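Local coordinates for RNA-binding protein, putative (Trypanosoma brucei, PDB 6E4O) that probably binds mRNA through this RNA recognition motif, one domain of a longer kinetoplastid RNA-editing protein that binds and remodels RNA, at residues A[10-15]-A[62-67]; A[27-32]-A[44-49]. All blocks are in the same frame, centred on the assembly; numbering follows the deposited sequence.

Contact 1 of 2, residues A[10-15]-A[62-67]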
loop_
_atom_site.group_PDB
_atom_site.type_symbol
_atom_site.label_atom_id
_atom_site.label_comp_id
_atom_site.label_asym_id
_atom_site.label_seq_id
_atom_site.Cartn_x
_atom_site.Cartn_y
_atom_site.Cartn_z
ATOM N N GLY A 10 7.467 -5.122 -3.244
ATOM C CA GLY A 10 7.995 -4.554 -4.477
ATOM C C GLY A 10 8.400 -3.093 -4.418
ATOM O O GLY A 10 8.748 -2.511 -5.445
ATOM N N LEU A 11 8.383 -2.491 -3.231
ATOM C CA LEU A 11 8.757 -1.082 -3.116
ATOM C C LEU A 11 10.185 -0.839 -3.598
ATOM O O LEU A 11 11.064 -1.680 -3.424
ATOM C CB LEU A 11 8.646 -0.603 -1.667
ATOM C CG LEU A 11 7.285 -0.607 -0.977
ATOM C CD1 LEU A 11 7.496 -0.390 0.507
ATOM C CD2 LEU A 11 6.373 0.463 -1.559
ATOM N N SER A 12 10.428 0.330 -4.176
ATOM C CA SER A 12 11.795 0.724 -4.501
ATOM C C SER A 12 12.593 0.966 -3.220
ATOM O O SER A 12 12.025 1.249 -2.161
ATOM C CB SER A 12 11.820 1.961 -5.406
ATOM O OG SER A 12 11.904 3.151 -4.646
ATOM N N ASP A 13 13.911 0.828 -3.320
ATOM C CA ASP A 13 14.806 1.056 -2.192
ATOM C C ASP A 13 14.599 2.423 -1.556
ATOM O O ASP A 13 14.854 2.606 -0.367
ATOM C CB ASP A 13 16.271 0.953 -2.636
ATOM C CG ASP A 13 16.675 -0.457 -2.993
ATOM O OD1 ASP A 13 15.947 -1.394 -2.630
ATOM O OD2 ASP A 13 17.732 -0.633 -3.632
ATOM N N GLU A 14 14.167 3.384 -2.362
ATOM C CA GLU A 14 14.084 4.768 -1.922
ATOM C C GLU A 14 12.717 5.129 -1.361
ATOM O O GLU A 14 12.526 6.231 -0.853
ATOM C CB GLU A 14 14.406 5.710 -3.085
ATOM C CG GLU A 14 15.850 5.641 -3.580
ATOM C CD GLU A 14 16.112 4.425 -4.451
ATOM O OE1 GLU A 14 17.289 4.016 -4.559
ATOM O OE2 GLU A 14 15.144 3.885 -5.036
ATOM N N THR A 15 11.755 4.218 -1.460
ATOM C CA THR A 15 10.391 4.587 -1.101
ATOM C C THR A 15 10.158 4.506 0.397
ATOM O O THR A 15 10.441 3.488 1.020
ATOM C CB THR A 15 9.350 3.749 -1.860
ATOM O OG1 THR A 15 9.490 4.011 -3.262
ATOM C CG2 THR A 15 7.938 4.119 -1.412
ATOM N N GLU A 62 2.821 1.215 -10.576
ATOM C CA GLU A 62 4.195 1.649 -10.371
ATOM C C GLU A 62 4.276 2.818 -9.399
ATOM O O GLU A 62 3.508 3.781 -9.494
ATOM C CB GLU A 62 4.836 2.034 -11.706
ATOM C CG GLU A 62 6.349 1.965 -11.675
ATOM C CD GLU A 62 6.970 2.285 -13.016
ATOM O OE1 GLU A 62 7.243 1.339 -13.785
ATOM O OE2 GLU A 62 7.194 3.479 -13.284
ATOM N N LEU A 63 5.202 2.720 -8.452
ATOM C CA LEU A 63 5.484 3.811 -7.527
ATOM C C LEU A 63 6.985 4.052 -7.487
ATOM O O LEU A 63 7.769 3.144 -7.182
ATOM C CB LEU A 63 4.957 3.490 -6.123
ATOM C CG LEU A 63 5.278 4.515 -5.020
ATOM C CD1 LEU A 63 4.792 5.906 -5.374
ATOM C CD2 LEU A 63 4.685 4.065 -3.688
ATOM N N GLU A 64 7.391 5.273 -7.818
ATOM C CA GLU A 64 8.810 5.601 -7.865
ATOM C C GLU A 64 9.587 4.556 -8.656
ATOM O O GLU A 64 10.670 4.112 -8.242
ATOM C CB GLU A 64 9.378 5.748 -6.453
ATOM C CG GLU A 64 8.679 6.832 -5.647
ATOM C CD GLU A 64 9.507 7.329 -4.469
ATOM O OE1 GLU A 64 9.922 6.504 -3.624
ATOM O OE2 GLU A 64 9.739 8.551 -4.384
ATOM N N GLY A 65 9.009 4.159 -9.790
ATOM C CA GLY A 65 9.680 3.311 -10.758
ATOM C C GLY A 65 9.629 1.829 -10.458
ATOM O O GLY A 65 10.214 1.039 -11.196
ATOM N N ALA A 66 8.934 1.449 -9.383
ATOM C CA ALA A 66 8.834 0.049 -8.982
ATOM C C ALA A 66 7.385 -0.428 -8.982
ATOM O O ALA A 66 6.500 0.273 -8.496
ATOM C CB ALA A 66 9.440 -0.142 -7.588
ATOM N N THR A 67 7.156 -1.632 -9.504
ATOM C CA THR A 67 5.818 -2.214 -9.555
ATOM C C THR A 67 5.477 -2.869 -8.229
ATOM O O THR A 67 6.232 -3.710 -7.736
ATOM C CB THR A 67 5.722 -3.287 -10.639
ATOM O OG1 THR A 67 5.998 -2.690 -11.907
ATOM C CG2 THR A 67 4.333 -3.907 -10.659
HETATM O O HOH W 1 8.097 2.097 -4.644
HETATM O O HOH W 2 12.896 5.009 -6.943
#
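Gly10 lies across from Thr67, their CA atoms 6.0 Å apart, and Ser12 lies across from Ala66. Ser12 to Thr15 forms a type I beta turn, closed by Thr15 N to Ser12 O. Leu63 to Ala66 forms a type I' turn, with backbone bonds in both directions between Leu63 and Ala66. Ala66 CB sits 3.3 Å from Gly10 O and 3.9 Å from Ser12 CB.

Thr15 OG1 donates a hydrogen bond to Glu64 OE1 at 2.6 Å. It uses the anti lone pair of OE1, away from OE2. Thr15 OG1 stands anti to the carbonyl carbon (chi1 -63°), which sends the hydroxyl toward Glu64 and CG2 toward Leu63. Thr15 CG2 lies 4.0 Å from Leu63 CD2. Ser12 OG takes the N-H of Glu14, making an ST turn. One water accepts from Ser12 N and donates to Thr15 OG1 and to Leu63 O, the last at 2.8 Å. A second water joins Ser12 OG to Glu64 O.

The contact brings the loop between strand 5-9 and helix 17-24 against the hairpin of strands 62-63 and 66-70. Leu63 and Glu64 also touch Thr19 of that helix. Leu11 packs inward on Leu20 and Leu68, between the helix and the sheet.

Contact 2 of 2, residues A[27-32]-A[44-49]; sequences AGEVTF and EFVTPE
Thr31 N donates to Glu44 O at 2.8 Å, and Glu44 N donates to Phe32 O at 2.9 Å. Together they join the ends of the antiparallel hairpin 30-36/40-45, strands 2 and 3 of the RRM fold. Thr31 and Phe32 both face Glu44, a classic beta bulge. Phe32 N adds a weak bond to the same Glu44 O, so that carbonyl is gripped by two successive backbone N-H groups. Beyond the bulge, Val46 N donates to Glu29 O, 27° out of the carbonyl plane. The same oxygen receives a CA-H contact from Phe45.

Thr31 OG1 lies between its backbone N and carbonyl carbon (chi1 61°), which places it beside the Glu44 chain. Two waters bridge from this hydroxyl, one to Glu44 OE1 and the other to Phe45 O. The other carboxylate oxygen, Glu44 OE2, forms a salt bridge with Arg5. This bridge probably stabilises the charged form of Glu44. Phe32 and Glu44 share one sheet face, with Phe32 CB 3.8 Å from Glu44 CB.

Val30 and Phe45 are a non-hydrogen-bonded pair on the other face, which packs against the helices. Val30 CG2 approaches the Phe45 ring obliquely, 3.8 Å from Phe45 CE2. Ala27 CB also comes obliquely to this ring, and Gly28 C lies at its edge. Ala51 and Ala54 of helix 48-57 and Leu24 of helix 17-24 also touch Phe45. Thr47 is the N-cap of helix 48-57, its hydroxyl bonded to Asp50 N.

At the outer margin Val46 CG2 rests against the aliphatic part of Glu29, 3.4 Å from Glu29 CG. The Thr31 and Val46 side chains cross at about a right angle, with Thr31 CG2 and Val46 CG2 tightly packed at 3.4 Å.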
loop_
_atom_site.group_PDB
_atom_site.type_symbol
_atom_site.label_atom_id
_atom_site.label_comp_id
_atom_site.label_asym_id
_atom_site.label_seq_id
_atom_site.Cartn_x
_atom_site.Cartn_y
_atom_site.Cartn_z
ATOM N N ALA A 27 -6.943 4.963 -3.170
ATOM C CA ALA A 27 -7.954 3.961 -2.848
ATOM C C ALA A 27 -8.775 4.341 -1.624
ATOM O O ALA A 27 -9.910 3.899 -1.476
ATOM C CB ALA A 27 -7.307 2.614 -2.632
ATOM N N GLY A 28 -8.206 5.152 -0.743
ATOM C CA GLY A 28 -8.934 5.549 0.448
ATOM C C GLY A 28 -8.047 6.095 1.539
ATOM O O GLY A 28 -6.863 6.312 1.325
ATOM N N GLU A 29 -8.627 6.320 2.715
ATOM C CA GLU A 29 -7.883 6.903 3.824
ATOM C C GLU A 29 -7.023 5.848 4.522
ATOM O O GLU A 29 -7.482 4.753 4.812
ATOM C CB GLU A 29 -8.837 7.574 4.817
ATOM C CG GLU A 29 -8.148 8.227 6.005
ATOM C CD GLU A 29 -9.096 9.081 6.836
ATOM O OE1 GLU A 29 -10.319 9.051 6.571
ATOM O OE2 GLU A 29 -8.616 9.786 7.750
ATOM N N VAL A 30 -5.774 6.196 4.789
ATOM C CA VAL A 30 -4.820 5.264 5.376
ATOM C C VAL A 30 -4.625 5.546 6.865
ATOM O O VAL A 30 -4.350 6.678 7.254
ATOM C CB VAL A 30 -3.463 5.360 4.639
ATOM C CG1 VAL A 30 -2.417 4.482 5.310
ATOM C CG2 VAL A 30 -3.637 4.987 3.169
ATOM N N THR A 31 -4.772 4.518 7.697
ATOM C CA THR A 31 -4.643 4.678 9.146
ATOM C C THR A 31 -3.347 4.098 9.724
ATOM O O THR A 31 -2.973 4.403 10.857
ATOM C CB THR A 31 -5.817 4.024 9.896
ATOM O OG1 THR A 31 -5.824 2.622 9.620
ATOM C CG2 THR A 31 -7.145 4.623 9.460
ATOM N N PHE A 32 -2.686 3.235 8.967
ATOM C CA PHE A 32 -1.415 2.641 9.395
ATOM C C PHE A 32 -0.589 2.463 8.138
ATOM O O PHE A 32 -1.093 1.995 7.128
ATOM C CB PHE A 32 -1.650 1.282 10.063
ATOM C CG PHE A 32 -0.393 0.596 10.542
ATOM C CD1 PHE A 32 0.023 0.714 11.860
ATOM C CD2 PHE A 32 0.354 -0.203 9.680
ATOM C CE1 PHE A 32 1.169 0.067 12.304
ATOM C CE2 PHE A 32 1.503 -0.852 10.114
ATOM C CZ PHE A 32 1.909 -0.717 11.433
ATOM N N GLU A 44 -2.973 -0.178 6.655
ATOM C CA GLU A 44 -4.372 -0.375 6.981
ATOM C C GLU A 44 -5.152 0.838 6.530
ATOM O O GLU A 44 -4.654 1.969 6.576
ATOM C CB GLU A 44 -4.571 -0.594 8.478
ATOM C CG GLU A 44 -3.942 -1.868 8.987
ATOM C CD GLU A 44 -4.526 -2.300 10.316
ATOM O OE1 GLU A 44 -5.011 -1.426 11.066
ATOM O OE2 GLU A 44 -4.518 -3.516 10.599
ATOM N N PHE A 45 -6.365 0.598 6.060
ATOM C CA PHE A 45 -7.243 1.667 5.618
ATOM C C PHE A 45 -8.366 1.801 6.628
ATOM O O PHE A 45 -8.598 0.898 7.438
ATOM C CB PHE A 45 -7.848 1.336 4.248
ATOM C CG PHE A 45 -6.849 1.304 3.128
ATOM C CD1 PHE A 45 -6.135 0.148 2.850
ATOM C CD2 PHE A 45 -6.645 2.424 2.335
ATOM C CE1 PHE A 45 -5.213 0.115 1.806
ATOM C CE2 PHE A 45 -5.725 2.401 1.290
ATOM C CZ PHE A 45 -5.012 1.247 1.025
ATOM N N VAL A 46 -9.089 2.913 6.545
ATOM C CA VAL A 46 -10.226 3.150 7.421
ATOM C C VAL A 46 -11.317 2.105 7.237
ATOM O O VAL A 46 -11.927 1.663 8.206
ATOM C CB VAL A 46 -10.820 4.541 7.174
ATOM C CG1 VAL A 46 -12.050 4.761 8.051
ATOM C CG2 VAL A 46 -9.774 5.593 7.457
ATOM N N THR A 47 -11.580 1.709 5.997
ATOM C CA THR A 47 -12.657 0.752 5.754
ATOM C C THR A 47 -12.185 -0.473 4.983
ATOM O O THR A 47 -11.175 -0.424 4.279
ATOM C CB THR A 47 -13.821 1.392 4.974
ATOM O OG1 THR A 47 -13.406 1.651 3.628
ATOM C CG2 THR A 47 -14.258 2.701 5.628
ATOM N N PRO A 48 -12.914 -1.587 5.124
ATOM C CA PRO A 48 -12.629 -2.737 4.265
ATOM C C PRO A 48 -12.802 -2.391 2.789
ATOM O O PRO A 48 -12.095 -2.948 1.960
ATOM C CB PRO A 48 -13.678 -3.762 4.703
ATOM C CG PRO A 48 -13.890 -3.444 6.155
ATOM C CD PRO A 48 -13.868 -1.929 6.197
ATOM N N GLU A 49 -13.732 -1.494 2.470
ATOM C CA GLU A 49 -13.943 -1.077 1.079
ATOM C C GLU A 49 -12.701 -0.424 0.487
ATOM O O GLU A 49 -12.394 -0.615 -0.693
ATOM C CB GLU A 49 -15.130 -0.115 0.975
ATOM C CG GLU A 49 -16.492 -0.770 1.201
ATOM C CD GLU A 49 -16.664 -1.365 2.594
ATOM O OE1 GLU A 49 -17.215 -2.478 2.685
ATOM O OE2 GLU A 49 -16.272 -0.733 3.599
HETATM O O HOH W 3 -4.866 1.204 11.772
HETATM O O HOH W 4 -8.184 0.860 10.051
#

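How the contacts relate
From the N terminus, the chain runs through strand 5-9 into segment 10-15, then helix 17-24, and reaches segment 27-32. It continues along strand 30-36 and returns on strand 40-45, where contact 2 closes a short hairpin loop. Helix 48-57 then leads to segment 62-67, and contact 1 closes the much longer loop from 10-15. Contact 2 is therefore nested inside contact 1. Both reach the same sheet, on opposite sides of the chain's centre. Their centres are about 20 Å apart, and they do not touch. Contact 2 joins edge strand 30-36 to 40-45; contact 1 links the loop after strand 5-9 to the 62-63/66-70 hairpin.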